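Side-chain contacts in beta-lactamase (Burkholderia cenocepacia, PDB 5E2G), which probably hydrolyses beta-lactams to substituted beta-amino acids, as a class C beta-lactamase: residues T70-A75 against W158-A163; G78-L83 against A243-R248. All coordinates share one frame; numbering follows the deposited sequence.

Overall arrangement
After its first helix and strands, the chain enters helix 64-77, whose later turns give contact 1 its first half, and then leaves that helix through the G78-L83 loop, the first half of contact 2. It returns at helix 150-164, where T160 closes contact 1 over 82 intervening residues; helix 244-252 closes contact 2 after a longer excursion of 159. The two closures therefore cross, their segments alternating along the sequence. Their centres lie about 9 Å apart and they touch directly: D74 forms a salt bridge with R245, and L81 packs on A75. Together they tie helix 64-77 and its exit loop to helices 150-164 and 244-252.

Contact 1: T70-A75 against W158-A163; sequences TLASDA and WLTAKA
T160 meets helix 64-77 with both of its branches, and its first torsion of -60° decides which goes where: CG2 stands anti to the residue's own backbone N and reaches in toward L71, A72 and A75, while OG1 lies beside that N. On the other helix, L71 has CG anti to N (chi1 -174°), a setting that carries its isobutyl group to the T160 methyl.

The methyl sits low against the backbone of helix 64-77, with T160 CG2 3.6 Å from A72 CA. L71 closes on it from one side, CD2 to T160 CG2 at 4.0 Å, the two side chains crossing at a slant. A75 CB, one turn on from L71, also approaches the methyl, at 4.1 Å from T160 CG2. OG1 of T160 faces the A72 methyl, at 3.2 Å from A72 CB. The hydroxyl makes no hydrogen bond across this interface; it bonds instead to O of L156, one turn earlier in its own helix, which gives the buried polar atom a partner.

Where A72 faces T160 the backbones come near, A72 CA to T160 CA being 5.5 Å. The two helix segments run in roughly the same direction, 33° apart, with axes 9.5 Å from each other at closest. Around them, L171 of helix 168-180 touches both L71 and A161, M164 at the end of helix 150-164 packs on L71 and A75, and helix 244-252 meets helix 64-77 through T70, S73 and D74.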
# COMPACT_ATOMS: atom_id res chain seq x y z
N THR A 70 0.11 6.82 6.10
CA THR A 70 0.91 7.05 7.29
C THR A 70 1.29 8.51 7.42
O THR A 70 1.26 9.08 8.51
CB THR A 70 2.16 6.17 7.25
OG1 THR A 70 1.77 4.80 7.15
CG2 THR A 70 3.00 6.36 8.51
N LEU A 71 1.66 9.14 6.30
CA LEU A 71 1.99 10.56 6.31
C LEU A 71 0.80 11.40 6.75
O LEU A 71 0.94 12.32 7.57
CB LEU A 71 2.47 10.99 4.92
CG LEU A 71 2.97 12.43 4.85
CD1 LEU A 71 4.34 12.54 5.49
CD2 LEU A 71 2.98 12.90 3.41
N ALA A 72 -0.39 11.10 6.21
CA ALA A 72 -1.60 11.83 6.58
C ALA A 72 -1.93 11.62 8.04
O ALA A 72 -2.36 12.54 8.74
CB ALA A 72 -2.77 11.40 5.70
N SER A 73 -1.73 10.39 8.53
CA SER A 73 -1.92 10.09 9.94
C SER A 73 -0.94 10.87 10.80
O SER A 73 -1.30 11.35 11.89
CB SER A 73 -1.76 8.58 10.14
OG SER A 73 -2.10 8.18 11.45
N ASP A 74 0.29 11.05 10.32
CA ASP A 74 1.24 11.84 11.09
C ASP A 74 0.84 13.31 11.15
O ASP A 74 0.90 13.93 12.22
CB ASP A 74 2.64 11.70 10.50
CG ASP A 74 3.66 12.36 11.36
OD1 ASP A 74 4.05 11.74 12.39
OD2 ASP A 74 4.10 13.48 11.02
N ALA A 75 0.47 13.90 10.01
CA ALA A 75 -0.07 15.25 10.01
C ALA A 75 -1.22 15.39 11.00
O ALA A 75 -1.28 16.36 11.77
CB ALA A 75 -0.53 15.64 8.60
N TRP A 158 -2.05 14.56 -1.88
CA TRP A 158 -2.00 15.96 -2.29
C TRP A 158 -2.41 16.87 -1.15
O TRP A 158 -1.70 17.82 -0.81
CB TRP A 158 -2.91 16.18 -3.50
CG TRP A 158 -2.26 16.92 -4.62
CD1 TRP A 158 -1.17 16.52 -5.34
CD2 TRP A 158 -2.65 18.19 -5.18
NE1 TRP A 158 -0.86 17.45 -6.30
CE2 TRP A 158 -1.75 18.48 -6.22
CE3 TRP A 158 -3.68 19.10 -4.89
CZ2 TRP A 158 -1.84 19.65 -6.98
CZ3 TRP A 158 -3.76 20.25 -5.65
CH2 TRP A 158 -2.85 20.52 -6.68
N LEU A 159 -3.55 16.57 -0.53
CA LEU A 159 -4.12 17.45 0.49
C LEU A 159 -3.31 17.42 1.77
O LEU A 159 -3.20 18.45 2.45
CB LEU A 159 -5.57 17.06 0.76
CG LEU A 159 -6.49 17.22 -0.45
CD1 LEU A 159 -7.80 16.47 -0.25
CD2 LEU A 159 -6.74 18.70 -0.75
N THR A 160 -2.73 16.27 2.11
CA THR A 160 -1.82 16.19 3.26
C THR A 160 -0.59 17.08 3.06
O THR A 160 -0.15 17.75 3.99
CB THR A 160 -1.40 14.74 3.49
OG1 THR A 160 -2.57 13.95 3.75
CG2 THR A 160 -0.43 14.64 4.65
N ALA A 161 -0.04 17.09 1.85
CA ALA A 161 1.10 17.95 1.57
C ALA A 161 0.71 19.42 1.67
O ALA A 161 1.49 20.24 2.18
CB ALA A 161 1.67 17.63 0.19
N LYS A 162 -0.48 19.79 1.19
CA LYS A 162 -0.98 21.15 1.39
C LYS A 162 -0.99 21.50 2.88
O LYS A 162 -0.48 22.55 3.29
CB LYS A 162 -2.39 21.29 0.82
CG LYS A 162 -2.44 21.59 -0.65
CD LYS A 162 -2.08 23.03 -0.94
CE LYS A 162 -2.16 23.30 -2.42
NZ LYS A 162 -1.77 24.69 -2.73
N ALA A 163 -1.58 20.62 3.69
CA ALA A 163 -1.67 20.87 5.12
C ALA A 163 -0.30 20.92 5.79
O ALA A 163 -0.11 21.69 6.74
CB ALA A 163 -2.54 19.80 5.78

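Contact 2: G78-L83 against A243-R248; sequences GGELSL and APRLQR
R245 and E80 join at a salt bridge, and the close part of the contact is gathered around the R245 guanidinium. NH2 of R245 donates to OE2 of E80 at 2.9 Å, with an N-H...O angle of 156°. The carboxylate oxygen lies almost in the guanidinium plane, only 8° out of it, and receives the bond on its anti lone pair, the one turned away from OE1. The two flat groups are far from coplanar: their planes stand 69° apart, and a single oxygen makes the direct link. An extended chain delivers the arginine here, with CG anti to the backbone N and no bend from there to NE.

G78 covers part of one guanidinium face, its CA 3.6 Å from R245 CZ and displaced toward the rim. Helix 64-77 ends here in a Schellman motif: E80 N bonds back to A75 O and G79 N to Q76 O, with G79 as the C-prime residue at positive phi, a turn that leaves G78 beside the arginine and E80 at its edge. The same NH2 also makes a salt bridge to D74 OD2 on helix 64-77, and D74 pairs with R175 as well, so its carboxylate probably offsets the charge of both arginines.

On the looser side, the other terminal nitrogen is linked to the loop through a water. The bond is short at the arginine, R245 NH1 donating to the water at 2.6 Å, and longer beyond it, where the water donates to E80 OE2 at 3.2 Å; the water too lies near the guanidinium plane. The contact lies at the protein surface, and on this side solvent stands between the two side chains.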
# COMPACT_ATOMS: atom_id res chain seq x y z
N GLY A 78 0.04 15.63 14.49
CA GLY A 78 0.62 16.91 14.82
C GLY A 78 -0.33 18.07 14.74
O GLY A 78 0.10 19.23 14.82
N GLY A 79 -1.62 17.81 14.58
CA GLY A 79 -2.60 18.87 14.50
C GLY A 79 -2.60 19.65 13.21
O GLY A 79 -3.26 20.69 13.13
N GLU A 80 -1.87 19.19 12.19
CA GLU A 80 -1.81 19.95 10.95
C GLU A 80 -3.02 19.70 10.08
O GLU A 80 -3.30 20.50 9.19
CB GLU A 80 -0.52 19.61 10.22
CG GLU A 80 0.66 19.63 11.16
CD GLU A 80 1.98 19.51 10.46
OE1 GLU A 80 2.27 20.37 9.60
OE2 GLU A 80 2.73 18.54 10.75
N LEU A 81 -3.74 18.60 10.32
CA LEU A 81 -5.00 18.35 9.65
C LEU A 81 -5.88 17.50 10.54
O LEU A 81 -5.44 16.92 11.54
CB LEU A 81 -4.79 17.66 8.29
CG LEU A 81 -4.13 16.28 8.20
CD1 LEU A 81 -5.08 15.13 8.54
CD2 LEU A 81 -3.56 16.11 6.81
N SER A 82 -7.15 17.43 10.16
CA SER A 82 -8.09 16.44 10.67
C SER A 82 -8.54 15.57 9.50
O SER A 82 -8.75 16.07 8.40
CB SER A 82 -9.30 17.11 11.34
OG SER A 82 -10.38 16.20 11.46
N LEU A 83 -8.65 14.26 9.74
CA LEU A 83 -9.20 13.40 8.70
C LEU A 83 -10.63 13.78 8.35
O LEU A 83 -11.09 13.47 7.24
CB LEU A 83 -9.14 11.94 9.14
CG LEU A 83 -7.73 11.36 9.25
CD1 LEU A 83 -7.84 9.90 9.62
CD2 LEU A 83 -6.96 11.56 7.95
N ALA A 243 10.05 7.10 16.46
CA ALA A 243 9.75 8.20 17.36
C ALA A 243 8.27 8.16 17.75
O ALA A 243 7.44 7.63 17.01
CB ALA A 243 10.10 9.53 16.70
N PRO A 244 7.91 8.72 18.91
CA PRO A 244 6.55 8.51 19.43
C PRO A 244 5.44 9.04 18.53
O PRO A 244 4.41 8.36 18.41
CB PRO A 244 6.57 9.24 20.78
CG PRO A 244 7.76 10.14 20.73
CD PRO A 244 8.76 9.42 19.88
N ARG A 245 5.60 10.22 17.92
CA ARG A 245 4.54 10.76 17.07
C ARG A 245 4.30 9.87 15.85
O ARG A 245 3.15 9.55 15.52
CB ARG A 245 4.86 12.19 16.63
CG ARG A 245 3.85 12.76 15.61
CD ARG A 245 4.18 14.21 15.22
NE ARG A 245 3.48 14.65 14.01
CZ ARG A 245 3.71 15.80 13.39
NH1 ARG A 245 4.63 16.65 13.84
NH2 ARG A 245 3.01 16.12 12.30
N LEU A 246 5.37 9.45 15.18
CA LEU A 246 5.19 8.56 14.04
C LEU A 246 4.65 7.21 14.48
O LEU A 246 3.82 6.62 13.78
CB LEU A 246 6.49 8.39 13.27
CG LEU A 246 6.36 7.45 12.07
CD1 LEU A 246 5.25 7.86 11.13
CD2 LEU A 246 7.66 7.30 11.31
N GLN A 247 5.09 6.70 15.63
CA GLN A 247 4.61 5.40 16.07
C GLN A 247 3.11 5.42 16.30
O GLN A 247 2.39 4.52 15.84
CB GLN A 247 5.32 4.95 17.35
CG GLN A 247 4.95 3.53 17.74
CD GLN A 247 5.50 2.49 16.78
OE1 GLN A 247 6.64 2.05 16.92
NE2 GLN A 247 4.70 2.11 15.79
N ARG A 248 2.62 6.43 17.03
CA ARG A 248 1.17 6.61 17.17
C ARG A 248 0.51 6.76 15.80
O ARG A 248 -0.53 6.14 15.54
CB ARG A 248 0.87 7.83 18.04
CG ARG A 248 1.42 7.73 19.45
CD ARG A 248 0.86 8.82 20.37
NE ARG A 248 1.28 10.17 19.98
CZ ARG A 248 2.33 10.81 20.48
NH1 ARG A 248 3.08 10.23 21.41
NH2 ARG A 248 2.63 12.04 20.06
O HOH W 1 4.74 19.14 13.12